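PDB 6H17: mutual gliding-motility protein MglA from Myxococcus xanthus DK 1622, which acts as a GTP-binding intracellular switch that coordinates social and adventurous gliding and controls the direction and speed of movement. Local coordinates for residues F101-Q106 with E152-A157; L91-V96 with E118-N123; L62-I67 with D178-V183. One frame throughout, in Å; residues are numbered along the deposited sequence.

Overall arrangement
All three contacts lie within the single small-GTPase domain. Interactions 1 and 2 cross along the chain, in the order 91-96, 101-106, 118-123 and 152-157; strand 98-104 and helix 110-125 link them, and they touch where F101 CD2 meets L120 CD2 at 4.2 Å. Interaction 3, joining 62-67 to the C-terminal helix 176-193, encloses both along the sequence. Its centre is about 23 Å from that of interaction 1 and about 21 Å from that of interaction 2, which lies across the chain's centre. Helices 151-158 and 176-193 thus pack against a strand end or the loop after it, and helices 86-93 and 110-125 against each other beside the sheet.

Interaction 1. Residues F101-Q106 with E152-A157; sequences FVADSQ and EEMRKA
S105, just past the end of strand 98-104, and M154 of helix 151-158 bring the two backbones to their nearest approach, with CA atoms 7.3 Å apart. The strand is one of the parallel strands of the P-loop GTPase fold, and the helix packs beside its C-terminal end. No hydrogen bond joins the two segments; contact rests on one methionine. M154 turns CG anti to its carbonyl carbon (chi1 -69°), and further bends at chi2 and chi3 carry the methyl group to the strand end. There CE meets CB of A103 at 3.7 Å, an apolar contact, while SD passes 4.0 Å from CA of S105. M110 and Y140 also touch the M154 side chain, so helix 110-125 and strand 136-141 add to its surroundings.

D104 points away from the helix, and its side chain comes within about 6 Å of the bound GTPgammaS. Its OD1 accepts the backbone N of Q106 at 2.9 Å, closing an Asx turn, and this bond arrives on the anti side of the carboxylate. The side-chain amide of Q106 comes to the syn side instead, where NE2 is 3.1 Å from both OD1 and OD2. With K142 in a salt bridge to OD2, the carboxylate is gripped from several directions, which limits its rotation; K142 belongs to the predicted GTP-binding residues. The hydroxyl of S105 has its main partner outside the two segments, the backbone O of N141. This same OG lies 3.7 Å from M154 CE, so the buried hydroxyl borders the methyl without bonding to it.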
loop_
_atom_site.group_PDB
_atom_site.type_symbol
_atom_site.label_atom_id
_atom_site.label_comp_id
_atom_site.label_asym_id
_atom_site.label_seq_id
_atom_site.Cartn_x
_atom_site.Cartn_y
_atom_site.Cartn_z
ATOM N N PHE A 101 2.444 -3.569 2.337
ATOM C CA PHE A 101 3.775 -3.923 1.860
ATOM C C PHE A 101 3.627 -5.011 0.810
ATOM O O PHE A 101 3.141 -6.103 1.118
ATOM C CB PHE A 101 4.689 -4.395 2.982
ATOM C CG PHE A 101 6.093 -4.637 2.512
ATOM C CD1 PHE A 101 6.516 -5.889 2.067
ATOM C CD2 PHE A 101 6.989 -3.585 2.470
ATOM C CE1 PHE A 101 7.814 -6.083 1.623
ATOM C CE2 PHE A 101 8.283 -3.768 2.015
ATOM C CZ PHE A 101 8.699 -5.007 1.623
ATOM N N VAL A 102 4.058 -4.736 -0.411
ATOM C CA VAL A 102 3.991 -5.675 -1.518
ATOM C C VAL A 102 5.362 -6.320 -1.645
ATOM O O VAL A 102 6.333 -5.668 -2.040
ATOM C CB VAL A 102 3.575 -4.990 -2.823
ATOM C CG1 VAL A 102 3.517 -5.997 -3.961
ATOM C CG2 VAL A 102 2.233 -4.269 -2.669
ATOM N N ALA A 103 5.462 -7.598 -1.297
ATOM C CA ALA A 103 6.710 -8.338 -1.424
ATOM C C ALA A 103 6.736 -9.079 -2.751
ATOM O O ALA A 103 5.725 -9.640 -3.194
ATOM C CB ALA A 103 6.828 -9.327 -0.275
ATOM N N ASP A 104 7.888 -9.065 -3.398
ATOM C CA ASP A 104 8.096 -9.853 -4.610
ATOM C C ASP A 104 8.493 -11.265 -4.197
ATOM O O ASP A 104 9.551 -11.460 -3.601
ATOM C CB ASP A 104 9.192 -9.195 -5.447
ATOM C CG ASP A 104 9.345 -9.826 -6.825
ATOM O OD1 ASP A 104 9.210 -11.067 -6.940
ATOM O OD2 ASP A 104 9.591 -9.080 -7.804
ATOM N N SER A 105 7.670 -12.260 -4.511
ATOM C CA SER A 105 7.952 -13.604 -4.015
ATOM C C SER A 105 9.168 -14.251 -4.671
ATOM O O SER A 105 9.615 -15.306 -4.195
ATOM C CB SER A 105 6.755 -14.535 -4.248
ATOM O OG SER A 105 5.646 -14.176 -3.433
ATOM N N GLN A 106 9.689 -13.714 -5.769
ATOM C CA GLN A 106 10.836 -14.345 -6.418
ATOM C C GLN A 106 12.008 -14.458 -5.445
ATOM O O GLN A 106 12.370 -13.501 -4.756
ATOM C CB GLN A 106 11.285 -13.533 -7.625
ATOM C CG GLN A 106 10.274 -13.468 -8.726
ATOM C CD GLN A 106 10.751 -12.619 -9.869
ATOM O OE1 GLN A 106 11.288 -13.127 -10.859
ATOM N NE2 GLN A 106 10.594 -11.319 -9.738
ATOM N N GLU A 152 4.976 -20.249 3.295
ATOM C CA GLU A 152 5.461 -20.417 4.656
ATOM C C GLU A 152 6.803 -19.729 4.838
ATOM O O GLU A 152 7.056 -19.110 5.875
ATOM C CB GLU A 152 5.578 -21.902 4.983
ATOM C CG GLU A 152 5.957 -22.178 6.424
ATOM C CD GLU A 152 6.093 -23.662 6.724
ATOM O OE1 GLU A 152 6.300 -24.009 7.906
ATOM O OE2 GLU A 152 5.995 -24.480 5.784
ATOM N N GLU A 153 7.684 -19.832 3.843
ATOM C CA GLU A 153 8.981 -19.171 3.941
ATOM C C GLU A 153 8.851 -17.650 3.847
ATOM O O GLU A 153 9.607 -16.919 4.504
ATOM C CB GLU A 153 9.927 -19.699 2.866
ATOM C CG GLU A 153 10.373 -21.108 3.074
ATOM C CD GLU A 153 10.810 -21.770 1.759
ATOM O OE1 GLU A 153 11.046 -22.984 1.784
ATOM O OE2 GLU A 153 10.888 -21.090 0.716
ATOM N N MET A 154 7.910 -17.152 3.040
ATOM C CA MET A 154 7.659 -15.711 3.000
ATOM C C MET A 154 7.214 -15.202 4.364
ATOM O O MET A 154 7.683 -14.155 4.833
ATOM C CB MET A 154 6.577 -15.391 1.972
ATOM C CG MET A 154 6.990 -15.604 0.521
ATOM S SD MET A 154 8.249 -14.480 -0.147
ATOM C CE MET A 154 7.317 -12.999 -0.373
ATOM N N ARG A 155 6.317 -15.946 5.020
ATOM C CA ARG A 155 5.817 -15.550 6.328
ATOM C C ARG A 155 6.940 -15.554 7.351
ATOM O O ARG A 155 7.084 -14.614 8.141
ATOM C CB ARG A 155 4.710 -16.523 6.741
ATOM C CG ARG A 155 4.135 -16.245 8.124
ATOM C CD ARG A 155 3.099 -17.303 8.518
ATOM N NE ARG A 155 2.141 -17.545 7.437
ATOM C CZ ARG A 155 1.972 -18.707 6.805
ATOM N NH1 ARG A 155 2.672 -19.785 7.142
ATOM N NH2 ARG A 155 1.072 -18.792 5.838
ATOM N N LYS A 156 7.762 -16.596 7.344
ATOM C CA LYS A 156 8.851 -16.647 8.306
ATOM C C LYS A 156 9.874 -15.552 8.058
ATOM O O LYS A 156 10.478 -15.045 9.012
ATOM C CB LYS A 156 9.504 -18.030 8.284
ATOM C CG LYS A 156 8.607 -19.126 8.848
ATOM C CD LYS A 156 9.246 -20.493 8.723
ATOM C CE LYS A 156 8.360 -21.567 9.331
ATOM N NZ LYS A 156 8.917 -22.923 9.083
ATOM N N ALA A 157 10.088 -15.165 6.801
ATOM C CA ALA A 157 11.078 -14.143 6.507
ATOM C C ALA A 157 10.563 -12.729 6.752
ATOM O O ALA A 157 11.341 -11.855 7.134
ATOM C CB ALA A 157 11.512 -14.254 5.049
#

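Interaction 2. Residues L91-V96 with E118-N123; sequences LILKGV and ENLRIN
Two helices of the Ras-like GTPase fold, 86-93 and 110-125, meet here through L93, which also opens a type II beta turn running to V96. G95 takes a positive phi in that turn, which leads the chain toward strand 98-104. L93 points toward the second helix and divides its two methyl groups between residues three positions apart. CD1 reaches CB of N123 at 3.6 Å, whereas CD2 faces CD1 of L120 at a looser 4.2 Å. The leucine side chain crosses both partners at about a right angle, so L93 meets each partner with a methyl end and the chains do not lie alongside each other. L120 helps by its first torsion: with CG anti to the backbone N (chi1 175°), its branch swings nearer to L93 than the direction of its CB would suggest. Around the pair, V16 and Y18 of strand 10-18 touch L93, and Y18 also touches L120, placing the helix-helix contact against strand 10-18.

N123 turns an apolar atom to the leucine while its amide nitrogen is engaged elsewhere: ND2 donates to the hydroxyl of Y18 and is also hydrogen-bonded to D86 OD1. N119, one turn earlier in the helix, is linked to the same two residues, its OD1 to the Y18 hydroxyl and its ND2 to D86 OD1. The chemistry joining 91-96 to 118-123 is therefore purely apolar. The contact has no directional bond of its own, while the ND2 group of buried N123 ties helix 110-125 to Y18 and D86 beside it.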
loop_
_atom_site.group_PDB
_atom_site.type_symbol
_atom_site.label_atom_id
_atom_site.label_comp_id
_atom_site.label_asym_id
_atom_site.label_seq_id
_atom_site.Cartn_x
_atom_site.Cartn_y
_atom_site.Cartn_z
ATOM N N LEU A 91 8.592 11.496 1.177
ATOM C CA LEU A 91 7.558 12.485 0.902
ATOM C C LEU A 91 6.182 11.833 0.878
ATOM O O LEU A 91 5.224 12.333 1.486
ATOM C CB LEU A 91 7.845 13.181 -0.426
ATOM C CG LEU A 91 9.077 14.082 -0.490
ATOM C CD1 LEU A 91 9.209 14.719 -1.871
ATOM C CD2 LEU A 91 9.031 15.150 0.587
ATOM N N ILE A 92 6.068 10.696 0.194
ATOM C CA ILE A 92 4.770 10.061 -0.013
ATOM C C ILE A 92 4.216 9.499 1.290
ATOM O O ILE A 92 2.994 9.458 1.486
ATOM C CB ILE A 92 4.882 9.003 -1.134
ATOM C CG1 ILE A 92 5.250 9.687 -2.459
ATOM C CG2 ILE A 92 3.588 8.189 -1.248
ATOM C CD1 ILE A 92 5.844 8.759 -3.492
ATOM N N LEU A 93 5.083 9.052 2.198
ATOM C CA LEU A 93 4.612 8.457 3.437
ATOM C C LEU A 93 4.013 9.465 4.403
ATOM O O LEU A 93 3.334 9.057 5.357
ATOM C CB LEU A 93 5.749 7.715 4.158
ATOM C CG LEU A 93 6.042 6.289 3.740
ATOM C CD1 LEU A 93 7.346 5.842 4.412
ATOM C CD2 LEU A 93 4.895 5.355 4.091
ATOM N N LYS A 94 4.233 10.758 4.205
ATOM C CA LYS A 94 3.695 11.738 5.147
ATOM C C LYS A 94 2.184 11.592 5.246
ATOM O O LYS A 94 1.495 11.515 4.230
ATOM C CB LYS A 94 4.047 13.151 4.686
ATOM C CG LYS A 94 5.511 13.493 4.872
ATOM C CD LYS A 94 5.820 14.901 4.394
ATOM C CE LYS A 94 7.287 15.237 4.618
ATOM N NZ LYS A 94 7.625 16.629 4.207
ATOM N N GLY A 95 1.670 11.552 6.476
ATOM C CA GLY A 95 0.236 11.484 6.684
ATOM C C GLY A 95 -0.399 10.140 6.416
ATOM O O GLY A 95 -1.628 10.055 6.348
ATOM N N VAL A 96 0.386 9.078 6.250
ATOM C CA VAL A 96 -0.195 7.781 5.914
ATOM C C VAL A 96 -1.082 7.281 7.046
ATOM O O VAL A 96 -0.758 7.428 8.234
ATOM C CB VAL A 96 0.920 6.778 5.568
ATOM C CG1 VAL A 96 1.844 6.544 6.776
ATOM C CG2 VAL A 96 0.319 5.457 5.088
ATOM N N GLU A 118 12.594 -2.992 6.011
ATOM C CA GLU A 118 13.310 -2.231 7.027
ATOM C C GLU A 118 13.255 -0.734 6.730
ATOM O O GLU A 118 13.095 0.089 7.649
ATOM C CB GLU A 118 14.749 -2.729 7.144
ATOM C CG GLU A 118 15.573 -1.925 8.130
ATOM C CD GLU A 118 15.148 -2.088 9.579
ATOM O OE1 GLU A 118 15.776 -1.421 10.436
ATOM O OE2 GLU A 118 14.200 -2.848 9.885
ATOM N N ASN A 119 13.383 -0.360 5.457
ATOM C CA ASN A 119 13.263 1.034 5.057
ATOM C C ASN A 119 11.898 1.603 5.409
ATOM O O ASN A 119 11.804 2.763 5.835
ATOM C CB ASN A 119 13.537 1.111 3.552
ATOM C CG ASN A 119 13.449 2.501 2.997
ATOM O OD1 ASN A 119 12.555 2.790 2.194
ATOM N ND2 ASN A 119 14.382 3.360 3.372
ATOM N N LEU A 120 10.828 0.816 5.232
ATOM C CA LEU A 120 9.500 1.244 5.668
ATOM C C LEU A 120 9.489 1.531 7.165
ATOM O O LEU A 120 8.979 2.566 7.610
ATOM C CB LEU A 120 8.469 0.163 5.340
ATOM C CG LEU A 120 7.038 0.391 5.841
ATOM C CD1 LEU A 120 6.433 1.672 5.294
ATOM C CD2 LEU A 120 6.182 -0.835 5.495
ATOM N N ARG A 121 10.029 0.606 7.958
ATOM C CA ARG A 121 10.034 0.796 9.406
ATOM C C ARG A 121 10.801 2.052 9.791
ATOM O O ARG A 121 10.337 2.844 10.621
ATOM C CB ARG A 121 10.631 -0.445 10.070
ATOM C CG ARG A 121 10.588 -0.416 11.587
ATOM C CD ARG A 121 11.321 -1.609 12.184
ATOM N NE ARG A 121 12.772 -1.440 12.125
ATOM C CZ ARG A 121 13.470 -0.692 12.976
ATOM N NH1 ARG A 121 12.849 -0.039 13.946
ATOM N NH2 ARG A 121 14.787 -0.593 12.852
ATOM N N ILE A 122 11.975 2.258 9.186
ATOM C CA ILE A 122 12.799 3.414 9.501
ATOM C C ILE A 122 12.117 4.700 9.074
ATOM O O ILE A 122 12.111 5.686 9.818
ATOM C CB ILE A 122 14.186 3.252 8.837
ATOM C CG1 ILE A 122 14.978 2.115 9.482
ATOM C CG2 ILE A 122 14.935 4.590 8.863
ATOM C CD1 ILE A 122 15.411 2.373 10.911
ATOM N N ASN A 123 11.538 4.721 7.879
ATOM C CA ASN A 123 10.909 5.949 7.401
ATOM C C ASN A 123 9.700 6.302 8.245
ATOM O O ASN A 123 9.449 7.488 8.504
ATOM C CB ASN A 123 10.562 5.833 5.920
ATOM C CG ASN A 123 11.776 6.046 5.041
ATOM O OD1 ASN A 123 12.810 6.558 5.487
ATOM N ND2 ASN A 123 11.670 5.661 3.794
#

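Interaction 3. Residues L62-I67 with D178-V183; sequences LSLGEI and DTLKAV
L180 sets CG anti to its backbone N (chi1 173°), while L62 and L64 both place CG anti to the carbonyl carbon (chi1 -62° and -58°), and these torsions bring the three leucines together. The contact fastens the C-terminal helix 176-193 of the small-GTPase fold to the end of strand 52-62 and the loop that follows it. L180 is the shared partner and uses one branch for each neighbour. Its CD2 meets CD1 of L62 at 3.8 Å, and its CD1 lies 4.1 Å from CD1 of L64. No hydrogen bond crosses between the segments, whose backbones stay well apart: the nearest CA atoms, those of L64 and K181, are separated by 7.9 Å.

Strand 71-78 supplies the neighbouring surface. L76 touches both L62 and L180, and F74 touches L64, which also rests on A184 one helical turn after L180. The helix thus packs, through L180, on the end of strand 52-62, its following loop and the adjoining strand 71-78. On the L64 side, the approach extends past the methyl carbon of L180 to its branch point, with L64 CD1 4.2 Å from L180 CG.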
loop_
_atom_site.group_PDB
_atom_site.type_symbol
_atom_site.label_atom_id
_atom_site.label_comp_id
_atom_site.label_asym_id
_atom_site.label_seq_id
_atom_site.Cartn_x
_atom_site.Cartn_y
_atom_site.Cartn_z
ATOM N N LEU A 62 -10.726 6.403 -4.000
ATOM C CA LEU A 62 -11.764 5.394 -3.978
ATOM C C LEU A 62 -12.716 5.615 -2.817
ATOM O O LEU A 62 -12.329 6.138 -1.767
ATOM C CB LEU A 62 -11.178 3.981 -3.735
ATOM C CG LEU A 62 -10.202 3.425 -4.747
ATOM C CD1 LEU A 62 -9.612 2.113 -4.242
ATOM C CD2 LEU A 62 -10.886 3.188 -6.079
ATOM N N SER A 63 -13.938 5.148 -2.998
ATOM C CA SER A 63 -14.901 5.014 -1.914
ATOM C C SER A 63 -14.913 3.558 -1.477
ATOM O O SER A 63 -15.129 2.657 -2.297
ATOM C CB SER A 63 -16.293 5.440 -2.358
ATOM O OG SER A 63 -16.306 6.797 -2.765
ATOM N N LEU A 64 -14.670 3.323 -0.191
ATOM C CA LEU A 64 -14.687 1.986 0.374
ATOM C C LEU A 64 -15.766 2.033 1.465
ATOM O O LEU A 64 -16.898 2.417 1.173
ATOM C CB LEU A 64 -13.286 1.530 0.744
ATOM C CG LEU A 64 -12.295 1.518 -0.444
ATOM C CD1 LEU A 64 -10.845 1.380 -0.038
ATOM C CD2 LEU A 64 -12.665 0.390 -1.415
ATOM N N GLY A 65 -15.448 1.697 2.688
ATOM C CA GLY A 65 -16.434 1.738 3.741
ATOM C C GLY A 65 -16.768 3.144 4.204
ATOM O O GLY A 65 -16.151 4.146 3.834
ATOM N N GLU A 66 -17.747 3.197 5.076
ATOM C CA GLU A 66 -18.337 4.436 5.541
ATOM C C GLU A 66 -18.196 4.570 7.045
ATOM O O GLU A 66 -18.213 3.578 7.780
ATOM C CB GLU A 66 -19.819 4.362 5.172
ATOM C CG GLU A 66 -20.622 5.620 5.152
ATOM C CD GLU A 66 -22.004 5.353 4.576
ATOM O OE1 GLU A 66 -22.456 6.147 3.730
ATOM O OE2 GLU A 66 -22.614 4.323 4.959
ATOM N N ILE A 67 -18.003 5.812 7.489
ATOM C CA ILE A 67 -18.167 6.257 8.872
ATOM C C ILE A 67 -19.470 7.057 8.899
ATOM O O ILE A 67 -19.612 8.034 8.144
ATOM C CB ILE A 67 -16.986 7.150 9.293
ATOM C CG1 ILE A 67 -15.648 6.424 9.113
ATOM C CG2 ILE A 67 -17.178 7.640 10.712
ATOM C CD1 ILE A 67 -15.518 5.219 9.977
ATOM N N ASP A 178 -8.786 -8.403 -1.857
ATOM C CA ASP A 178 -8.730 -8.842 -0.462
ATOM C C ASP A 178 -7.707 -8.035 0.328
ATOM O O ASP A 178 -7.942 -7.668 1.486
ATOM C CB ASP A 178 -8.398 -10.327 -0.353
ATOM C CG ASP A 178 -9.571 -11.223 -0.671
ATOM O OD1 ASP A 178 -10.715 -10.730 -0.835
ATOM O OD2 ASP A 178 -9.333 -12.446 -0.728
ATOM N N THR A 179 -6.548 -7.772 -0.273
ATOM C CA THR A 179 -5.512 -6.979 0.391
ATOM C C THR A 179 -6.031 -5.584 0.698
ATOM O O THR A 179 -5.888 -5.084 1.824
ATOM C CB THR A 179 -4.282 -6.886 -0.516
ATOM O OG1 THR A 179 -3.704 -8.173 -0.753
ATOM C CG2 THR A 179 -3.192 -6.005 0.068
ATOM N N LEU A 180 -6.612 -4.928 -0.310
ATOM C CA LEU A 180 -7.116 -3.569 -0.143
ATOM C C LEU A 180 -8.210 -3.515 0.916
ATOM O O LEU A 180 -8.208 -2.627 1.781
ATOM C CB LEU A 180 -7.651 -3.072 -1.480
ATOM C CG LEU A 180 -8.371 -1.705 -1.441
ATOM C CD1 LEU A 180 -7.392 -0.602 -1.052
ATOM C CD2 LEU A 180 -9.015 -1.397 -2.795
ATOM N N LYS A 181 -9.177 -4.419 0.835
ATOM C CA LYS A 181 -10.292 -4.375 1.772
ATOM C C LYS A 181 -9.809 -4.605 3.186
ATOM O O LYS A 181 -10.357 -4.026 4.130
ATOM C CB LYS A 181 -11.359 -5.388 1.362
ATOM C CG LYS A 181 -12.112 -4.968 0.115
ATOM C CD LYS A 181 -12.904 -6.105 -0.511
ATOM C CE LYS A 181 -13.846 -5.590 -1.598
ATOM N NZ LYS A 181 -13.751 -4.111 -1.822
ATOM N N ALA A 182 -8.792 -5.438 3.368
ATOM C CA ALA A 182 -8.275 -5.697 4.711
ATOM C C ALA A 182 -7.670 -4.433 5.318
ATOM O O ALA A 182 -7.964 -4.077 6.462
ATOM C CB ALA A 182 -7.259 -6.843 4.692
ATOM N N VAL A 183 -6.823 -3.739 4.574
ATOM C CA VAL A 183 -6.202 -2.544 5.143
ATOM C C VAL A 183 -7.228 -1.427 5.325
ATOM O O VAL A 183 -7.177 -0.686 6.311
ATOM C CB VAL A 183 -4.964 -2.102 4.344
ATOM C CG1 VAL A 183 -5.348 -1.453 3.036
ATOM C CG2 VAL A 183 -4.111 -1.151 5.210
#